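Local structure of methylase yhhF (Escherichia coli, 2FPO) at residues I141-L150 against L166-S174; A151-V162 against Q183-A193. The protein methylates guanine 966 of 16S rRNA at N2 within the assembled 30S particle, with S-adenosyl-L-methionine as methyl donor. One frame throughout, in Å; residues are numbered along the deposited sequence.

How the contacts relate
Contacts 1 and 2 show how the last strands of a Rossmann-like methyltransferase are zipped together and then clasped by a helix. Contact 2 pairs strand 154-161 with strand 184-191; contact 1 lays the end of helix 137-146 on the loop before strand 173-181 and on W173, its first residue; that strand neighbours 184-191 in the same sheet. Their centres are about 9 Å apart, and along the chain their segments alternate. S174 O lies 2.8 Å from Q190 N, and N172 ND2 lies 2.7 Å from E192 O, both probable hydrogen bonds. Between the two contacts, R191 NE also forms a salt bridge with E145 OE1. Both are framework of the methyltransferase fold.

Contact 1 of 2, residues I141-L150 against L166-S174; sequences INLLEDNGWL and LPTVPANWS
E145 extends its CG away from the backbone nitrogen (chi1 180°) and bends at chi2, which carries the carboxylate past P170 to N172 and W173, while I141 CG2, anti to its own nitrogen, is directed onto the indole. W173 NE1 donates to E145 OE1 over 2.9 Å, the oxygen lying in the ring plane but met on its anti side, out of the carboxylate plane. N172 ND2 reaches E145 OE2 at 3.1 Å from above the carboxylate, whose plane stands 86° from that of the amide. Both bonds are fairly straight. The same amide nitrogen bonds E192 O, and E145 OE1 also has a salt bridge to R191.

Around this polar clasp the packing is apolar. I141 CG2 sits over one face of W173, 4.2 Å from the centroid of the six-membered ring, in a CH-pi contact. It touches P170 CD at 3.6 Å, and that proline carbon covers the rim of the same face. L150 CD1 approaches W173 CZ2 obliquely at 3.5 Å. The aliphatic part of E145 slides against the proline ring, CG to P170 CG at 3.7 Å. A type I turn from P170 to W173 presents the proline, the amide and the indole to the helix.

Replacing E145 by an alanine would probably leave the W173 N-H without this acceptor, R191 without its carboxylate mate and N172 ND2 with one partner fewer. Gripped by an indole, an amide and a guanidinium, the carboxylate is likely to remain ionised, tying the last turn of helix 137-146 to strand 184-191 through R191 and to edge strand 173-181 through W173.

Contact 2 of 2, residues A151-V162 against Q183-A193; sequences ADEALIYVESEV and QVAYRLYQREA
Strands 154-161 and 184-191 form an antiparallel pair in the mixed seven-stranded sheet of the methyltransferase fold, their axes 4.6 Å apart at closest and 156° between directions. I156 with Y189, V158 with R187 and S160 with A185 are hydrogen-bonded pairs, each closed by two backbone bonds; A185 N to S160 O is the shortest at 2.7 Å. R191 N to A154 O and V162 N to Q183 O extend the ladder at its ends.

On the face bearing L155, Y157 and E159, against helix 39-53, side chains run alongside one another. Y157, with CG anti to the backbone nitrogen (chi1 166°), donates from OH to E159 OE1 over 2.7 Å, on the anti side of the carboxylate, and the same hydroxyl oxygen lies at the edge of the Y186 ring, 3.3 Å from CD1. L188 CD1 packs against both L155 CB, 3.9 Å away, and Y157 CB.

On the other face V158 CG2 obliquely meets the Y189 ring, 4.0 Å from CD2. R187 stretches out from CG to NE, with A185 CB over one face of its guanidinium. NH1 and NH2 each donate to a water in the guanidinium plane, and those waters bond E161 O and V162 O respectively; NE is held by E178 in a salt bridge. Where strand 184-191 ends, a water joins D152 OD1 to R191 NH1, while R191 NE makes its salt bridge to E145.

A seventh strand inserted between the fifth and sixth, antiparallel to both (order 3-2-1-4-5-7-6), is characteristic of the Rossmann-like class I S-adenosylmethionine-dependent methyltransferases.

Contact 1 of 2, residues I141-L150 against L166-S174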
loop_
_atom_site.group_PDB
_atom_site.type_symbol
_atom_site.label_atom_id
_atom_site.label_comp_id
_atom_site.label_asym_id
_atom_site.label_seq_id
_atom_site.Cartn_x
_atom_site.Cartn_y
_atom_site.Cartn_z
ATOM N N ILE A 141 6.069 10.308 0.765
ATOM C CA ILE A 141 5.946 10.708 -0.634
ATOM C C ILE A 141 7.276 11.215 -1.241
ATOM O O ILE A 141 7.642 10.831 -2.351
ATOM C CB ILE A 141 4.839 11.766 -0.771
ATOM C CG1 ILE A 141 3.467 11.064 -0.729
ATOM C CG2 ILE A 141 5.051 12.684 -2.044
ATOM C CD1 ILE A 141 2.277 12.022 -0.457
ATOM N N ASN A 142 8.010 12.034 -0.495
ATOM C CA ASN A 142 9.285 12.558 -1.027
ATOM C C ASN A 142 10.374 11.515 -1.065
ATOM O O ASN A 142 11.178 11.503 -1.987
ATOM C CB ASN A 142 9.763 13.763 -0.236
ATOM C CG ASN A 142 8.946 15.005 -0.517
ATOM O OD1 ASN A 142 8.762 15.839 0.366
ATOM N ND2 ASN A 142 8.480 15.151 -1.747
ATOM N N LEU A 143 10.407 10.640 -0.057
ATOM C CA LEU A 143 11.381 9.545 -0.037
ATOM C C LEU A 143 11.136 8.572 -1.174
ATOM O O LEU A 143 12.087 8.146 -1.816
ATOM C CB LEU A 143 11.371 8.813 1.305
ATOM C CG LEU A 143 11.948 9.647 2.468
ATOM C CD1 LEU A 143 11.377 9.144 3.775
ATOM C CD2 LEU A 143 13.468 9.659 2.509
ATOM N N LEU A 144 9.859 8.235 -1.423
ATOM C CA LEU A 144 9.489 7.357 -2.555
ATOM C C LEU A 144 10.017 7.900 -3.866
ATOM O O LEU A 144 10.675 7.201 -4.638
ATOM C CB LEU A 144 7.951 7.122 -2.635
ATOM C CG LEU A 144 7.325 6.257 -1.530
ATOM C CD1 LEU A 144 5.781 6.303 -1.663
ATOM C CD2 LEU A 144 7.871 4.803 -1.658
ATOM N N GLU A 145 9.735 9.167 -4.117
ATOM C CA GLU A 145 10.218 9.843 -5.327
ATOM C C GLU A 145 11.751 10.006 -5.405
ATOM O O GLU A 145 12.311 9.936 -6.484
ATOM C CB GLU A 145 9.545 11.209 -5.460
ATOM C CG GLU A 145 9.954 12.052 -6.694
ATOM C CD GLU A 145 9.675 11.353 -8.014
ATOM O OE1 GLU A 145 8.649 10.641 -8.114
ATOM O OE2 GLU A 145 10.485 11.528 -8.964
ATOM N N ASP A 146 12.417 10.268 -4.277
ATOM C CA ASP A 146 13.832 10.658 -4.317
ATOM C C ASP A 146 14.782 9.470 -4.299
ATOM O O ASP A 146 15.911 9.589 -4.739
ATOM C CB ASP A 146 14.199 11.573 -3.157
ATOM C CG ASP A 146 13.492 12.898 -3.201
ATOM O OD1 ASP A 146 12.905 13.271 -4.243
ATOM O OD2 ASP A 146 13.511 13.575 -2.160
ATOM N N ASN A 147 14.322 8.330 -3.794
ATOM C CA ASN A 147 15.203 7.196 -3.576
ATOM C C ASN A 147 14.984 5.993 -4.515
ATOM O O ASN A 147 15.467 4.900 -4.249
ATOM C CB ASN A 147 15.185 6.807 -2.081
ATOM C CG ASN A 147 15.800 7.897 -1.208
ATOM O OD1 ASN A 147 16.613 8.676 -1.682
ATOM N ND2 ASN A 147 15.403 7.965 0.047
ATOM N N GLY A 148 14.278 6.215 -5.625
ATOM C CA GLY A 148 14.158 5.195 -6.662
ATOM C C GLY A 148 13.155 4.096 -6.369
ATOM O O GLY A 148 13.236 3.004 -6.939
ATOM N N TRP A 149 12.176 4.374 -5.507
ATOM C CA TRP A 149 11.177 3.361 -5.179
ATOM C C TRP A 149 10.064 3.189 -6.238
ATOM O O TRP A 149 9.213 2.308 -6.126
ATOM C CB TRP A 149 10.553 3.701 -3.806
ATOM C CG TRP A 149 11.577 3.594 -2.679
ATOM C CD1 TRP A 149 12.228 4.611 -2.057
ATOM C CD2 TRP A 149 12.073 2.370 -2.092
ATOM N NE1 TRP A 149 13.085 4.109 -1.077
ATOM C CE2 TRP A 149 13.029 2.737 -1.104
ATOM C CE3 TRP A 149 11.805 0.995 -2.317
ATOM C CZ2 TRP A 149 13.702 1.794 -0.320
ATOM C CZ3 TRP A 149 12.507 0.039 -1.547
ATOM C CH2 TRP A 149 13.429 0.447 -0.561
ATOM N N LEU A 150 10.041 4.065 -7.232
ATOM C CA LEU A 150 8.897 4.135 -8.156
ATOM C C LEU A 150 9.376 3.744 -9.537
ATOM O O LEU A 150 10.420 4.197 -9.957
ATOM C CB LEU A 150 8.282 5.561 -8.177
ATOM C CG LEU A 150 7.792 6.134 -6.831
ATOM C CD1 LEU A 150 7.164 7.501 -7.008
ATOM C CD2 LEU A 150 6.768 5.203 -6.244
ATOM N N LEU A 166 -5.186 18.774 -0.093
ATOM C CA LEU A 166 -4.366 17.964 -0.996
ATOM C C LEU A 166 -2.943 17.912 -0.467
ATOM O O LEU A 166 -2.398 18.953 -0.087
ATOM C CB LEU A 166 -4.350 18.569 -2.400
ATOM C CG LEU A 166 -5.639 18.608 -3.200
ATOM C CD1 LEU A 166 -5.575 19.795 -4.152
ATOM C CD2 LEU A 166 -5.893 17.296 -3.960
ATOM N N PRO A 167 -2.332 16.702 -0.418
ATOM C CA PRO A 167 -0.920 16.682 0.000
ATOM C C PRO A 167 -0.002 17.285 -1.065
ATOM O O PRO A 167 -0.304 17.213 -2.257
ATOM C CB PRO A 167 -0.615 15.189 0.157
ATOM C CG PRO A 167 -1.564 14.513 -0.808
ATOM C CD PRO A 167 -2.844 15.346 -0.702
ATOM N N THR A 168 1.095 17.889 -0.611
ATOM C CA THR A 168 2.179 18.305 -1.477
ATOM C C THR A 168 2.774 17.047 -2.121
ATOM O O THR A 168 3.172 16.083 -1.433
ATOM C CB THR A 168 3.233 19.159 -0.690
ATOM O OG1 THR A 168 2.563 20.256 -0.060
ATOM C CG2 THR A 168 4.313 19.747 -1.618
ATOM N N VAL A 169 2.769 17.039 -3.452
ATOM C CA VAL A 169 3.348 15.949 -4.220
ATOM C C VAL A 169 4.390 16.547 -5.158
ATOM O O VAL A 169 4.296 17.728 -5.496
ATOM C CB VAL A 169 2.240 15.121 -4.982
ATOM C CG1 VAL A 169 1.320 14.439 -3.963
ATOM C CG2 VAL A 169 1.414 16.032 -5.963
ATOM N N PRO A 170 5.391 15.748 -5.574
ATOM C CA PRO A 170 6.356 16.279 -6.558
ATOM C C PRO A 170 5.658 16.669 -7.855
ATOM O O PRO A 170 4.546 16.211 -8.126
ATOM C CB PRO A 170 7.315 15.098 -6.788
ATOM C CG PRO A 170 7.160 14.250 -5.538
ATOM C CD PRO A 170 5.714 14.356 -5.191
ATOM N N ALA A 171 6.316 17.519 -8.634
ATOM C CA ALA A 171 5.745 18.082 -9.844
ATOM C C ALA A 171 5.414 17.035 -10.910
ATOM O O ALA A 171 4.494 17.216 -11.693
ATOM C CB ALA A 171 6.682 19.165 -10.405
ATOM N N ASN A 172 6.167 15.938 -10.933
ATOM C CA ASN A 172 5.891 14.843 -11.878
ATOM C C ASN A 172 4.824 13.841 -11.413
ATOM O O ASN A 172 4.606 12.809 -12.070
ATOM C CB ASN A 172 7.186 14.107 -12.249
ATOM C CG ASN A 172 7.890 13.487 -11.045
ATOM O OD1 ASN A 172 7.802 13.990 -9.921
ATOM N ND2 ASN A 172 8.596 12.398 -11.282
ATOM N N TRP A 173 4.164 14.130 -10.290
ATOM C CA TRP A 173 2.994 13.340 -9.846
ATOM C C TRP A 173 1.709 14.071 -10.202
ATOM O O TRP A 173 1.546 15.264 -9.898
ATOM C CB TRP A 173 2.987 13.169 -8.329
ATOM C CG TRP A 173 4.009 12.268 -7.741
ATOM C CD1 TRP A 173 5.308 12.097 -8.145
ATOM C CD2 TRP A 173 3.839 11.450 -6.577
ATOM N NE1 TRP A 173 5.948 11.197 -7.310
ATOM C CE2 TRP A 173 5.072 10.793 -6.340
ATOM C CE3 TRP A 173 2.765 11.221 -5.693
ATOM C CZ2 TRP A 173 5.255 9.914 -5.269
ATOM C CZ3 TRP A 173 2.955 10.314 -4.629
ATOM C CH2 TRP A 173 4.191 9.691 -4.431
ATOM N N SER A 174 0.774 13.364 -10.815
ATOM C CA SER A 174 -0.533 13.963 -11.057
ATOM C C SER A 174 -1.629 13.138 -10.397
ATOM O O SER A 174 -1.543 11.899 -10.336
ATOM C CB SER A 174 -0.795 14.106 -12.560
ATOM O OG SER A 174 -0.830 12.815 -13.148
#

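Contact 2 of 2, residues A151-V162 against Q183-A193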
loop_
_atom_site.group_PDB
_atom_site.type_symbol
_atom_site.label_atom_id
_atom_site.label_comp_id
_atom_site.label_asym_id
_atom_site.label_seq_id
_atom_site.Cartn_x
_atom_site.Cartn_y
_atom_site.Cartn_z
ATOM N N ALA A 151 8.617 2.885 -10.213
ATOM C CA ALA A 151 8.839 2.584 -11.613
ATOM C C ALA A 151 8.430 3.818 -12.388
ATOM O O ALA A 151 7.702 4.674 -11.873
ATOM C CB ALA A 151 8.028 1.359 -12.061
ATOM N N ASP A 152 8.960 3.916 -13.603
ATOM C CA ASP A 152 8.667 4.990 -14.546
ATOM C C ASP A 152 7.252 5.562 -14.507
ATOM O O ASP A 152 7.124 6.797 -14.444
ATOM C CB ASP A 152 9.064 4.583 -15.982
ATOM C CG ASP A 152 10.580 4.531 -16.172
ATOM O OD1 ASP A 152 11.302 4.931 -15.229
ATOM O OD2 ASP A 152 11.059 4.094 -17.248
ATOM N N GLU A 153 6.214 4.708 -14.535
ATOM C CA GLU A 153 4.831 5.198 -14.497
ATOM C C GLU A 153 4.025 4.674 -13.312
ATOM O O GLU A 153 2.898 4.213 -13.470
ATOM C CB GLU A 153 4.078 4.869 -15.789
ATOM C CG GLU A 153 4.567 5.614 -17.036
ATOM C CD GLU A 153 3.556 5.521 -18.173
ATOM O OE1 GLU A 153 3.661 6.325 -19.116
ATOM O OE2 GLU A 153 2.644 4.658 -18.104
ATOM N N ALA A 154 4.594 4.758 -12.125
ATOM C CA ALA A 154 3.993 4.165 -10.938
ATOM C C ALA A 154 2.662 4.818 -10.497
ATOM O O ALA A 154 2.391 5.992 -10.791
ATOM C CB ALA A 154 5.020 4.174 -9.806
ATOM N N LEU A 155 1.849 4.029 -9.797
ATOM C CA LEU A 155 0.624 4.484 -9.141
ATOM C C LEU A 155 0.858 4.454 -7.658
ATOM O O LEU A 155 1.369 3.461 -7.138
ATOM C CB LEU A 155 -0.548 3.563 -9.508
ATOM C CG LEU A 155 -0.855 3.663 -10.998
ATOM C CD1 LEU A 155 -1.614 2.444 -11.512
ATOM C CD2 LEU A 155 -1.585 4.991 -11.297
ATOM N N ILE A 156 0.570 5.559 -6.985
ATOM C CA ILE A 156 0.743 5.666 -5.537
ATOM C C ILE A 156 -0.619 5.991 -4.884
ATOM O O ILE A 156 -1.237 7.013 -5.157
ATOM C CB ILE A 156 1.786 6.738 -5.147
ATOM C CG1 ILE A 156 3.109 6.552 -5.905
ATOM C CG2 ILE A 156 2.014 6.767 -3.622
ATOM C CD1 ILE A 156 3.197 7.367 -7.252
ATOM N N TYR A 157 -1.079 5.100 -4.037
ATOM C CA TYR A 157 -2.354 5.274 -3.355
ATOM C C TYR A 157 -2.060 6.031 -2.077
ATOM O O TYR A 157 -1.140 5.667 -1.338
ATOM C CB TYR A 157 -3.007 3.905 -3.073
ATOM C CG TYR A 157 -4.172 3.917 -2.086
ATOM C CD1 TYR A 157 -5.429 4.414 -2.451
ATOM C CD2 TYR A 157 -4.010 3.420 -0.794
ATOM C CE1 TYR A 157 -6.501 4.419 -1.537
ATOM C CE2 TYR A 157 -5.062 3.422 0.115
ATOM C CZ TYR A 157 -6.295 3.921 -0.249
ATOM O OH TYR A 157 -7.321 3.894 0.673
ATOM N N VAL A 158 -2.823 7.094 -1.850
ATOM C CA VAL A 158 -2.653 7.957 -0.695
ATOM C C VAL A 158 -4.018 8.136 -0.048
ATOM O O VAL A 158 -4.998 8.478 -0.705
ATOM C CB VAL A 158 -2.031 9.368 -1.070
ATOM C CG1 VAL A 158 -1.960 10.267 0.155
ATOM C CG2 VAL A 158 -0.660 9.205 -1.666
ATOM N N GLU A 159 -4.078 7.819 1.239
ATOM C CA GLU A 159 -5.265 8.004 2.032
ATOM C C GLU A 159 -5.019 9.143 3.055
ATOM O O GLU A 159 -3.972 9.187 3.731
ATOM C CB GLU A 159 -5.594 6.686 2.728
ATOM C CG GLU A 159 -6.816 6.719 3.557
ATOM C CD GLU A 159 -7.221 5.338 4.075
ATOM O OE1 GLU A 159 -7.158 4.349 3.300
ATOM O OE2 GLU A 159 -7.623 5.278 5.261
ATOM N N SER A 160 -5.985 10.059 3.153
ATOM C CA SER A 160 -5.837 11.238 3.994
ATOM C C SER A 160 -7.176 11.877 4.356
ATOM O O SER A 160 -8.082 11.898 3.547
ATOM C CB SER A 160 -4.948 12.262 3.282
ATOM O OG SER A 160 -4.552 13.285 4.175
ATOM N N GLU A 161 -7.274 12.418 5.572
ATOM C CA GLU A 161 -8.471 13.136 6.001
ATOM C C GLU A 161 -8.669 14.376 5.138
ATOM O O GLU A 161 -7.717 15.126 4.896
ATOM C CB GLU A 161 -8.366 13.539 7.477
ATOM C CG GLU A 161 -8.526 12.389 8.455
ATOM C CD GLU A 161 -7.442 11.318 8.315
ATOM O OE1 GLU A 161 -6.233 11.669 8.294
ATOM O OE2 GLU A 161 -7.815 10.125 8.229
ATOM N N VAL A 162 -9.896 14.567 4.666
ATOM C CA VAL A 162 -10.279 15.734 3.840
ATOM C C VAL A 162 -9.753 17.052 4.417
ATOM O O VAL A 162 -9.137 17.857 3.706
ATOM C CB VAL A 162 -11.808 15.832 3.680
ATOM C CG1 VAL A 162 -12.217 17.200 3.152
ATOM C CG2 VAL A 162 -12.292 14.745 2.757
ATOM N N GLN A 183 -15.127 11.497 6.192
ATOM C CA GLN A 183 -14.108 12.470 6.524
ATOM C C GLN A 183 -12.825 12.232 5.711
ATOM O O GLN A 183 -11.833 12.901 5.956
ATOM C CB GLN A 183 -13.800 12.365 8.026
ATOM C CG GLN A 183 -13.531 10.910 8.488
ATOM C CD GLN A 183 -12.938 10.783 9.895
ATOM O OE1 GLN A 183 -11.895 10.146 10.082
ATOM N NE2 GLN A 183 -13.616 11.369 10.891
ATOM N N VAL A 184 -12.840 11.284 4.761
ATOM C CA VAL A 184 -11.577 10.761 4.169
ATOM C C VAL A 184 -11.479 10.892 2.642
ATOM O O VAL A 184 -12.424 10.597 1.915
ATOM C CB VAL A 184 -11.302 9.278 4.571
ATOM C CG1 VAL A 184 -9.879 8.864 4.195
ATOM C CG2 VAL A 184 -11.512 9.065 6.058
ATOM N N ALA A 185 -10.318 11.331 2.172
ATOM C CA ALA A 185 -10.043 11.404 0.745
ATOM C C ALA A 185 -9.130 10.259 0.346
ATOM O O ALA A 185 -8.048 10.082 0.902
ATOM C CB ALA A 185 -9.446 12.750 0.372
ATOM N N TYR A 186 -9.603 9.458 -0.604
ATOM C CA TYR A 186 -8.858 8.309 -1.116
ATOM C C TYR A 186 -8.365 8.689 -2.498
ATOM O O TYR A 186 -9.161 8.994 -3.369
ATOM C CB TYR A 186 -9.772 7.090 -1.186
ATOM C CG TYR A 186 -10.443 6.776 0.134
ATOM C CD1 TYR A 186 -9.817 5.945 1.073
ATOM C CD2 TYR A 186 -11.698 7.304 0.448
ATOM C CE1 TYR A 186 -10.414 5.663 2.271
ATOM C CE2 TYR A 186 -12.307 7.014 1.657
ATOM C CZ TYR A 186 -11.655 6.181 2.555
ATOM O OH TYR A 186 -12.221 5.901 3.765
ATOM N N ARG A 187 -7.052 8.701 -2.693
ATOM C CA ARG A 187 -6.482 9.214 -3.944
ATOM C C ARG A 187 -5.463 8.244 -4.565
ATOM O O ARG A 187 -4.804 7.484 -3.867
ATOM C CB ARG A 187 -5.822 10.571 -3.707
ATOM C CG ARG A 187 -6.782 11.648 -3.231
ATOM C CD ARG A 187 -6.050 12.954 -2.934
ATOM N NE ARG A 187 -7.009 13.992 -2.578
ATOM C CZ ARG A 187 -7.124 14.529 -1.371
ATOM N NH1 ARG A 187 -6.336 14.140 -0.389
ATOM N NH2 ARG A 187 -8.021 15.467 -1.154
ATOM N N LEU A 188 -5.343 8.309 -5.881
ATOM C CA LEU A 188 -4.342 7.574 -6.624
ATOM C C LEU A 188 -3.613 8.555 -7.526
ATOM O O LEU A 188 -4.246 9.279 -8.297
ATOM C CB LEU A 188 -4.995 6.443 -7.418
ATOM C CG LEU A 188 -4.093 5.365 -8.030
ATOM C CD1 LEU A 188 -3.346 4.554 -6.965
ATOM C CD2 LEU A 188 -4.950 4.467 -8.901
ATOM N N TYR A 189 -2.293 8.638 -7.343
ATOM C CA TYR A 189 -1.439 9.504 -8.123
ATOM C C TYR A 189 -0.716 8.670 -9.146
ATOM O O TYR A 189 -0.373 7.521 -8.885
ATOM C CB TYR A 189 -0.409 10.244 -7.255
ATOM C CG TYR A 189 -1.039 11.293 -6.376
ATOM C CD1 TYR A 189 -1.128 12.619 -6.787
ATOM C CD2 TYR A 189 -1.556 10.946 -5.121
ATOM C CE1 TYR A 189 -1.714 13.586 -5.972
ATOM C CE2 TYR A 189 -2.147 11.892 -4.302
ATOM C CZ TYR A 189 -2.238 13.201 -4.734
ATOM O OH TYR A 189 -2.831 14.107 -3.898
ATOM N N GLN A 190 -0.511 9.252 -10.322
ATOM C CA GLN A 190 0.339 8.646 -11.329
ATOM C C GLN A 190 1.614 9.471 -11.514
ATOM O O GLN A 190 1.575 10.704 -11.691
ATOM C CB GLN A 190 -0.388 8.502 -12.664
ATOM C CG GLN A 190 0.410 7.676 -13.657
ATOM C CD GLN A 190 -0.435 7.099 -14.764
ATOM O OE1 GLN A 190 -0.575 5.888 -14.877
ATOM N NE2 GLN A 190 -1.001 7.966 -15.593
ATOM N N ARG A 191 2.732 8.759 -11.493
ATOM C CA ARG A 191 4.033 9.367 -11.523
ATOM C C ARG A 191 4.668 9.210 -12.898
ATOM O O ARG A 191 4.656 8.123 -13.479
ATOM C CB ARG A 191 4.892 8.744 -10.426
ATOM C CG ARG A 191 6.268 9.331 -10.294
ATOM C CD ARG A 191 7.320 8.297 -10.592
ATOM N NE ARG A 191 8.629 8.855 -10.329
ATOM C CZ ARG A 191 9.748 8.402 -10.869
ATOM N NH1 ARG A 191 9.711 7.347 -11.677
ATOM N NH2 ARG A 191 10.898 9.012 -10.607
ATOM N N GLU A 192 5.185 10.307 -13.435
ATOM C CA GLU A 192 6.000 10.249 -14.655
ATOM C C GLU A 192 7.484 10.320 -14.324
ATOM O O GLU A 192 7.930 11.253 -13.649
ATOM C CB GLU A 192 5.617 11.376 -15.606
ATOM C CG GLU A 192 4.255 11.209 -16.218
ATOM C CD GLU A 192 4.104 9.893 -16.974
ATOM O OE1 GLU A 192 4.781 9.711 -18.019
ATOM O OE2 GLU A 192 3.292 9.050 -16.520
ATOM N N ALA A 193 8.246 9.331 -14.787
ATOM C CA ALA A 193 9.706 9.335 -14.601
ATOM C C ALA A 193 10.308 10.621 -15.138
ATOM O O ALA A 193 10.521 10.742 -16.342
ATOM C CB ALA A 193 10.359 8.124 -15.286
HETATM O O HOH W 1 12.039 5.606 -12.717
HETATM O O HOH W 2 -5.613 11.176 0.074
HETATM O O HOH W 3 -6.736 15.324 2.106
HETATM O O HOH W 4 -9.046 17.301 0.903
#